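Local coordinates for decapping and exoribonuclease protein 1 (Kluyveromyces lactis, PDB 4GPS) that removes the NAD cap and the methylguanosine cap from RNA 5' ends and degrades RNA as a metal-dependent 5'-3' exoribonuclease, at residues A[77-82]-A[348-353]; A[88-93]-A[164-169]; A[303-308]-A[366-371]. All coordinates share one frame; numbering follows the deposited sequence.

In the fold
None of the three contacts has a direct hydrogen bond between its own segments; flat groups carry them all. Contact 1 (77-82 with 348-353) lies toward the surface and fixes an extended loop to helix 346-353, whereas contacts 2 and 3 are partly buried. Contacts 1 and 3 are neighbours, their centres about 13 Å apart, and they touch where Ile-353 and Tyr-350 pack on Pro-370 at the start of helix 370-393. Contact 2, on the opposite side of the chain's centre from contact 3, joins strand 86-95 to helix 156-167. Its chemistry is side-chain packing and CH-pi contact, while contacts 1 and 3 each include a bridging water.

Contact 1: A[77-82]-A[348-353]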
# COMPACT_ATOMS: atom_id res chain seq x y z
N ASP A 77 19.17 -11.56 3.04
CA ASP A 77 19.56 -10.60 2.02
C ASP A 77 18.53 -10.23 0.97
O ASP A 77 18.39 -9.05 0.65
CB ASP A 77 20.84 -11.06 1.29
CG ASP A 77 22.00 -11.26 2.25
OD1 ASP A 77 22.05 -10.56 3.30
OD2 ASP A 77 22.87 -12.10 1.94
N LYS A 78 17.86 -11.23 0.40
CA LYS A 78 16.86 -10.97 -0.62
C LYS A 78 15.51 -10.69 0.05
O LYS A 78 15.11 -11.36 1.01
CB LYS A 78 16.73 -12.18 -1.57
CG LYS A 78 15.92 -11.88 -2.86
CD LYS A 78 15.91 -13.06 -3.84
CE LYS A 78 15.11 -14.23 -3.26
NZ LYS A 78 15.08 -15.47 -4.13
N THR A 79 14.81 -9.69 -0.47
CA THR A 79 13.51 -9.34 0.06
C THR A 79 12.49 -10.46 -0.21
O THR A 79 12.50 -11.06 -1.27
CB THR A 79 13.03 -8.02 -0.57
OG1 THR A 79 11.71 -7.72 -0.11
CG2 THR A 79 13.04 -8.13 -2.10
N PRO A 80 11.63 -10.77 0.76
CA PRO A 80 10.63 -11.81 0.53
C PRO A 80 9.51 -11.19 -0.30
O PRO A 80 9.46 -9.98 -0.48
CB PRO A 80 10.18 -12.17 1.96
CG PRO A 80 10.30 -10.87 2.66
CD PRO A 80 11.66 -10.40 2.18
N LYS A 81 8.63 -12.02 -0.86
CA LYS A 81 7.51 -11.46 -1.63
C LYS A 81 6.24 -11.69 -0.80
O LYS A 81 6.09 -12.75 -0.19
CB LYS A 81 7.40 -12.13 -3.00
CG LYS A 81 8.20 -11.41 -4.09
CD LYS A 81 7.94 -12.06 -5.46
CE LYS A 81 9.03 -11.73 -6.51
NZ LYS A 81 9.01 -10.29 -6.97
N LEU A 82 5.36 -10.70 -0.73
CA LEU A 82 4.15 -10.88 0.05
C LEU A 82 3.15 -11.74 -0.71
O LEU A 82 2.49 -12.61 -0.13
CB LEU A 82 3.53 -9.53 0.40
CG LEU A 82 4.41 -8.68 1.33
CD1 LEU A 82 3.76 -7.31 1.55
CD2 LEU A 82 4.64 -9.41 2.67
N ASP A 348 16.08 -2.28 -2.55
CA ASP A 348 16.73 -1.16 -1.88
C ASP A 348 15.97 -0.75 -0.61
O ASP A 348 16.59 -0.61 0.47
CB ASP A 348 16.87 0.05 -2.82
CG ASP A 348 17.66 -0.27 -4.09
OD1 ASP A 348 18.79 -0.81 -3.99
OD2 ASP A 348 17.17 0.01 -5.21
N ILE A 349 14.65 -0.54 -0.69
CA ILE A 349 13.93 -0.17 0.54
C ILE A 349 14.10 -1.30 1.53
O ILE A 349 14.29 -1.06 2.70
CB ILE A 349 12.41 0.01 0.38
CG1 ILE A 349 12.13 1.13 -0.59
CG2 ILE A 349 11.80 0.42 1.72
CD1 ILE A 349 12.59 2.48 -0.03
N TYR A 350 14.05 -2.54 1.04
CA TYR A 350 14.21 -3.72 1.90
C TYR A 350 15.52 -3.72 2.68
O TYR A 350 15.55 -3.92 3.90
CB TYR A 350 14.17 -5.01 1.08
CG TYR A 350 14.33 -6.22 1.95
CD1 TYR A 350 13.31 -6.62 2.80
CD2 TYR A 350 15.54 -6.91 2.00
CE1 TYR A 350 13.47 -7.68 3.70
CE2 TYR A 350 15.72 -7.99 2.89
CZ TYR A 350 14.67 -8.37 3.74
OH TYR A 350 14.81 -9.44 4.61
N HIS A 351 16.61 -3.53 1.95
CA HIS A 351 17.94 -3.52 2.54
C HIS A 351 18.05 -2.40 3.58
O HIS A 351 18.64 -2.60 4.62
CB HIS A 351 19.02 -3.38 1.45
CG HIS A 351 20.41 -3.19 1.99
ND1 HIS A 351 21.08 -4.17 2.69
CD2 HIS A 351 21.21 -2.09 2.02
CE1 HIS A 351 22.23 -3.69 3.13
NE2 HIS A 351 22.33 -2.43 2.74
N LYS A 352 17.47 -1.22 3.31
CA LYS A 352 17.55 -0.13 4.27
C LYS A 352 16.88 -0.54 5.61
O LYS A 352 17.36 -0.18 6.68
CB LYS A 352 16.88 1.14 3.68
CG LYS A 352 17.17 2.46 4.42
CD LYS A 352 16.74 3.65 3.55
CE LYS A 352 17.10 5.00 4.18
NZ LYS A 352 18.58 5.17 4.47
N ILE A 353 15.80 -1.33 5.55
CA ILE A 353 15.13 -1.75 6.79
C ILE A 353 15.48 -3.13 7.34
O ILE A 353 14.99 -3.49 8.42
CB ILE A 353 13.56 -1.64 6.70
CG1 ILE A 353 13.01 -2.59 5.64
CG2 ILE A 353 13.15 -0.21 6.32
CD1 ILE A 353 11.51 -2.49 5.52
O HOH W 1 19.83 -6.75 1.76
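Tyr-350 lays one face of its ring on the backbone and side chain of Thr-79. CA of Thr-79 stands 3.6 Å from the centroid of the Tyr-350 ring, only 7° off the normal, which is a CH-pi contact almost exactly over the centre. With CG of Tyr-350 anti to the backbone N (chi1 180°), the ring reaches out from the helix to the loop. CB of Thr-79 sits nearer the root of the ring, 3.4 Å from CG of Tyr-350. Pro-80 crosses the tyrosine at about a right angle and brings CD to 3.6 Å from CE1 of Tyr-350.

The loop preceding strand 86-95 is thereby fixed against helix 346-353 in this RAI1-like PD-(D/E)XK nuclease fold. Thr-79 OG1 donates to Pro-80 O, 3.2 Å away, in the carbonyl plane on a lone pair, and accepts from Trp-315 NE1 of helix 305-319. Beyond the ring, the hydroxyl of Tyr-350 is hydrogen-bonded to Val-76 O. Were Tyr-350 an alanine, the loop would probably lose the ring face that meets Thr-79, and Val-76 O its hydroxyl partner.

Asp-77 meets the ring differently: its O lies near the ring plane, 3.6 Å from CE2 of Tyr-350. Asp-77 O also lies 2.9 Å from a water that may donate to it, and the same water is hydrogen-bonded to ND1 of His-351.

Contact 2: A[88-93]-A[164-169]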
# COMPACT_ATOMS: atom_id res chain seq x y z
N GLU A 88 -0.76 -7.41 -12.85
CA GLU A 88 -1.74 -6.38 -13.08
C GLU A 88 -2.77 -7.01 -14.01
O GLU A 88 -2.42 -7.49 -15.07
CB GLU A 88 -1.14 -5.17 -13.78
CG GLU A 88 -2.24 -4.14 -14.07
CD GLU A 88 -1.74 -2.85 -14.63
OE1 GLU A 88 -1.73 -2.68 -15.86
OE2 GLU A 88 -1.34 -1.99 -13.85
N VAL A 89 -4.04 -7.00 -13.63
CA VAL A 89 -5.07 -7.60 -14.48
C VAL A 89 -5.91 -6.53 -15.21
O VAL A 89 -6.52 -6.82 -16.22
CB VAL A 89 -5.99 -8.56 -13.66
CG1 VAL A 89 -5.16 -9.71 -13.07
CG2 VAL A 89 -6.69 -7.78 -12.55
N HIS A 90 -5.96 -5.31 -14.69
CA HIS A 90 -6.69 -4.20 -15.34
C HIS A 90 -6.08 -2.92 -14.80
O HIS A 90 -5.36 -2.94 -13.80
CB HIS A 90 -8.17 -4.19 -14.94
CG HIS A 90 -8.98 -5.29 -15.54
ND1 HIS A 90 -9.38 -5.28 -16.86
CD2 HIS A 90 -9.46 -6.44 -15.01
CE1 HIS A 90 -10.08 -6.37 -17.11
NE2 HIS A 90 -10.14 -7.09 -16.00
N ASN A 91 -6.34 -1.81 -15.48
CA ASN A 91 -5.92 -0.52 -15.01
C ASN A 91 -6.96 0.44 -15.53
O ASN A 91 -7.71 0.09 -16.43
CB ASN A 91 -4.51 -0.15 -15.46
CG ASN A 91 -4.38 -0.12 -16.94
OD1 ASN A 91 -4.99 0.70 -17.62
ND2 ASN A 91 -3.56 -1.02 -17.47
N CYS A 92 -7.06 1.63 -14.94
CA CYS A 92 -8.02 2.59 -15.42
C CYS A 92 -7.76 3.97 -14.89
O CYS A 92 -7.22 4.14 -13.80
CB CYS A 92 -9.44 2.19 -15.04
SG CYS A 92 -9.75 2.19 -13.29
N SER A 93 -8.11 4.97 -15.70
CA SER A 93 -7.95 6.34 -15.28
C SER A 93 -9.37 6.85 -15.04
O SER A 93 -10.32 6.54 -15.77
CB SER A 93 -7.20 7.16 -16.34
OG SER A 93 -7.64 6.86 -17.63
N TYR A 164 -13.99 -5.59 -9.87
CA TYR A 164 -14.35 -6.94 -9.46
C TYR A 164 -15.27 -7.57 -10.48
O TYR A 164 -15.11 -8.72 -10.86
CB TYR A 164 -15.08 -6.94 -8.13
CG TYR A 164 -15.40 -8.33 -7.61
CD1 TYR A 164 -14.41 -9.09 -6.98
CD2 TYR A 164 -16.67 -8.88 -7.76
CE1 TYR A 164 -14.68 -10.35 -6.52
CE2 TYR A 164 -16.95 -10.17 -7.31
CZ TYR A 164 -15.94 -10.90 -6.68
OH TYR A 164 -16.18 -12.15 -6.22
N GLN A 165 -16.26 -6.81 -10.92
CA GLN A 165 -17.20 -7.31 -11.91
C GLN A 165 -16.47 -7.70 -13.20
O GLN A 165 -16.82 -8.68 -13.83
CB GLN A 165 -18.25 -6.24 -12.16
CG GLN A 165 -19.02 -6.35 -13.46
CD GLN A 165 -20.18 -5.35 -13.51
OE1 GLN A 165 -21.11 -5.43 -12.69
NE2 GLN A 165 -20.12 -4.39 -14.46
N ARG A 166 -15.46 -6.93 -13.59
CA ARG A 166 -14.73 -7.21 -14.82
C ARG A 166 -13.81 -8.39 -14.73
O ARG A 166 -13.47 -8.98 -15.75
CB ARG A 166 -13.83 -6.05 -15.21
CG ARG A 166 -14.43 -4.95 -15.97
CD ARG A 166 -13.28 -3.97 -16.23
NE ARG A 166 -12.82 -3.96 -17.61
CZ ARG A 166 -13.39 -3.25 -18.58
NH1 ARG A 166 -14.44 -2.48 -18.33
NH2 ARG A 166 -12.88 -3.30 -19.81
N TYR A 167 -13.36 -8.71 -13.52
CA TYR A 167 -12.41 -9.80 -13.32
C TYR A 167 -12.98 -11.04 -12.65
O TYR A 167 -12.30 -12.04 -12.53
CB TYR A 167 -11.25 -9.28 -12.48
CG TYR A 167 -10.03 -10.17 -12.48
CD1 TYR A 167 -9.17 -10.19 -13.58
CD2 TYR A 167 -9.74 -11.02 -11.41
CE1 TYR A 167 -8.06 -11.03 -13.62
CE2 TYR A 167 -8.61 -11.87 -11.43
CZ TYR A 167 -7.78 -11.86 -12.54
OH TYR A 167 -6.67 -12.67 -12.59
N GLU A 168 -14.22 -10.99 -12.22
CA GLU A 168 -14.78 -12.10 -11.48
C GLU A 168 -14.73 -13.46 -12.15
O GLU A 168 -14.45 -14.46 -11.50
CB GLU A 168 -16.21 -11.76 -11.07
CG GLU A 168 -17.25 -12.66 -11.61
CD GLU A 168 -18.56 -12.24 -11.06
OE1 GLU A 168 -18.78 -12.49 -9.84
OE2 GLU A 168 -19.35 -11.65 -11.83
N LYS A 169 -15.02 -13.48 -13.43
CA LYS A 169 -14.99 -14.70 -14.19
C LYS A 169 -13.61 -15.34 -14.14
O LYS A 169 -13.48 -16.55 -14.29
CB LYS A 169 -15.38 -14.41 -15.65
CG LYS A 169 -16.73 -13.72 -15.76
CD LYS A 169 -17.38 -13.91 -17.12
CE LYS A 169 -18.27 -15.15 -17.12
NZ LYS A 169 -19.18 -15.15 -15.92
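Val-89 and Tyr-167 form the apolar half of this strand-to-helix contact, in which strand 86-95 meets the end region of helix 156-167. The strand carries a classic beta bulge here: Val-89 and His-90 both face Ile-264 of the antiparallel strand 259-268, and both side chains set out toward the helix, as successive residues of a regular strand would not.

The apolar packing is close. Val-89 CB lies 3.2 Å from CE1 of Tyr-167, and the two side chains cross at about a right angle. Tyr-167 has CG anti to its N (chi1 -165°), which swings the ring against Val-89. Leu-276 of strand 273-285 and the His-266 ring also meet this tyrosine.

Two CH-pi contacts run in opposite senses. In the first, CG2 of Val-89 lies over the Tyr-167 face, offset toward the rim, 3.9 Å from the centroid and 25° off the normal. In the second, the helix supplies the donor: CD of Arg-166 stands 4.2 Å from the centroid of the His-90 ring.

Two polar groups also have partners beyond the contact. Arg-166 makes a cation-pi interaction with Trp-103, and His-90 ND1 is hydrogen-bonded to Asn-104 ND2. The guanidinium of Arg-166 stands nearly upright to the His-90 imidazole, planes 85° apart, with CE1 of His-90 at its edge, 3.7 Å from NE of Arg-166.

Contact 3: A[303-308]-A[366-371]; sequences GNTYHR and YKFNPN
Thr-305 and Arg-308, one turn apart at the start of helix 305-319, both meet Phe-368 on the loop leading into helix 370-393. Just ahead of them, Asn-304 is the N-cap: its OD1 accepts from His-307 N at 3.0 Å, with the donor in the carbonyl plane on a lone pair. This fixes the first turn from which the contact is made.

Thr-305 follows with its methyl. CG2 of Thr-305 approaches CZ of Phe-368 to 3.9 Å, the side chains crossing at about a right angle, so the far end of the phenyl ring is met by an apolar branch.

Arg-308 makes the larger contribution. Its CB rests over the Phe-368 face, 3.9 Å from the centroid and 19° off the normal, a CH-pi contact offset toward the rim. Bends at chi2 and chi3 then fold the chain back, placing the guanidinium with one face over CD1 of Phe-368, 4.1 Å above the guanidinium plane. The two planes are 63° apart, so the groups are not stacked parallel. NH2 of Arg-308 donates to a water at 2.8 Å, and this water donates in turn to Phe-368 O at 2.6 Å.

The loop ends at a second N-cap, where OD1 of Asn-369 accepts from Asn-371 N at 2.8 Å. Two capped helix starts are therefore joined through one phenylalanine: its ring takes the aliphatic root of Arg-308, while its carbonyl is linked through water to the charged end, which implies an arginine held by both hydrophobic and polar contacts with the same residue.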
# COMPACT_ATOMS: atom_id res chain seq x y z
N GLY A 303 15.98 4.49 13.82
CA GLY A 303 16.05 4.84 15.23
C GLY A 303 14.80 5.62 15.60
O GLY A 303 14.24 5.41 16.67
N ASN A 304 14.33 6.49 14.70
CA ASN A 304 13.09 7.22 14.95
C ASN A 304 11.93 6.32 14.57
O ASN A 304 11.83 5.87 13.44
CB ASN A 304 13.03 8.49 14.13
CG ASN A 304 11.76 9.21 14.32
OD1 ASN A 304 10.70 8.84 13.76
ND2 ASN A 304 11.81 10.26 15.16
N THR A 305 11.05 6.04 15.52
CA THR A 305 9.91 5.18 15.30
C THR A 305 9.02 5.58 14.12
O THR A 305 8.55 4.73 13.35
CB THR A 305 9.08 5.13 16.57
OG1 THR A 305 9.80 4.41 17.56
CG2 THR A 305 7.75 4.46 16.34
N TYR A 306 8.77 6.87 14.00
CA TYR A 306 7.92 7.36 12.93
C TYR A 306 8.49 7.03 11.53
O TYR A 306 7.76 6.67 10.59
CB TYR A 306 7.70 8.87 13.14
CG TYR A 306 7.01 9.59 12.02
CD1 TYR A 306 7.71 9.95 10.85
CD2 TYR A 306 5.69 10.01 12.14
CE1 TYR A 306 7.12 10.71 9.85
CE2 TYR A 306 5.07 10.77 11.14
CZ TYR A 306 5.79 11.13 10.00
OH TYR A 306 5.22 11.97 9.06
N HIS A 307 9.80 7.15 11.39
CA HIS A 307 10.43 6.89 10.12
C HIS A 307 10.54 5.40 9.81
O HIS A 307 10.42 4.99 8.65
CB HIS A 307 11.81 7.56 10.10
CG HIS A 307 11.77 8.99 9.65
ND1 HIS A 307 12.85 9.84 9.75
CD2 HIS A 307 10.80 9.69 9.01
CE1 HIS A 307 12.54 11.00 9.20
NE2 HIS A 307 11.31 10.94 8.74
N ARG A 308 10.75 4.58 10.83
CA ARG A 308 10.84 3.15 10.63
C ARG A 308 9.48 2.65 10.17
O ARG A 308 9.40 1.78 9.31
CB ARG A 308 11.29 2.44 11.91
CG ARG A 308 12.72 2.83 12.34
CD ARG A 308 13.80 2.25 11.44
NE ARG A 308 13.81 0.79 11.47
CZ ARG A 308 14.23 0.04 12.49
NH1 ARG A 308 14.71 0.59 13.60
NH2 ARG A 308 14.15 -1.28 12.41
N TYR A 366 8.28 -5.41 17.17
CA TYR A 366 8.93 -6.45 16.40
C TYR A 366 10.07 -5.87 15.60
O TYR A 366 10.42 -6.40 14.55
CB TYR A 366 7.91 -7.13 15.48
CG TYR A 366 6.78 -7.69 16.26
CD1 TYR A 366 5.63 -6.94 16.49
CD2 TYR A 366 6.87 -8.95 16.84
CE1 TYR A 366 4.59 -7.43 17.29
CE2 TYR A 366 5.84 -9.46 17.66
CZ TYR A 366 4.70 -8.69 17.88
OH TYR A 366 3.68 -9.18 18.69
N LYS A 367 10.66 -4.80 16.11
CA LYS A 367 11.76 -4.09 15.43
C LYS A 367 11.46 -3.80 13.94
O LYS A 367 12.37 -3.76 13.11
CB LYS A 367 13.06 -4.88 15.56
CG LYS A 367 13.52 -5.04 16.99
CD LYS A 367 14.91 -5.65 17.03
CE LYS A 367 15.54 -5.51 18.41
NZ LYS A 367 17.02 -5.75 18.33
N PHE A 368 10.18 -3.59 13.63
CA PHE A 368 9.74 -3.27 12.26
C PHE A 368 10.43 -4.16 11.21
O PHE A 368 10.90 -3.71 10.16
CB PHE A 368 10.02 -1.79 11.93
CG PHE A 368 9.55 -0.83 12.99
CD1 PHE A 368 10.42 -0.41 14.01
CD2 PHE A 368 8.23 -0.36 12.99
CE1 PHE A 368 9.98 0.47 15.00
CE2 PHE A 368 7.79 0.51 13.98
CZ PHE A 368 8.67 0.93 14.99
N ASN A 369 10.48 -5.45 11.49
CA ASN A 369 11.12 -6.37 10.57
C ASN A 369 10.15 -6.77 9.44
O ASN A 369 9.09 -7.34 9.71
CB ASN A 369 11.57 -7.62 11.35
CG ASN A 369 12.53 -8.49 10.56
OD1 ASN A 369 12.30 -8.82 9.39
ND2 ASN A 369 13.62 -8.88 11.20
N PRO A 370 10.50 -6.49 8.17
CA PRO A 370 9.62 -6.84 7.06
C PRO A 370 9.29 -8.34 7.05
O PRO A 370 8.25 -8.75 6.52
CB PRO A 370 10.42 -6.46 5.82
CG PRO A 370 11.51 -5.59 6.33
CD PRO A 370 11.82 -6.04 7.70
N ASN A 371 10.17 -9.17 7.62
CA ASN A 371 9.93 -10.61 7.62
C ASN A 371 8.85 -10.98 8.62
O ASN A 371 8.04 -11.87 8.36
CB ASN A 371 11.21 -11.37 7.88
CG ASN A 371 12.21 -11.18 6.76
OD1 ASN A 371 13.20 -10.45 6.91
ND2 ASN A 371 11.95 -11.84 5.63
O HOH W 2 12.86 -2.06 10.04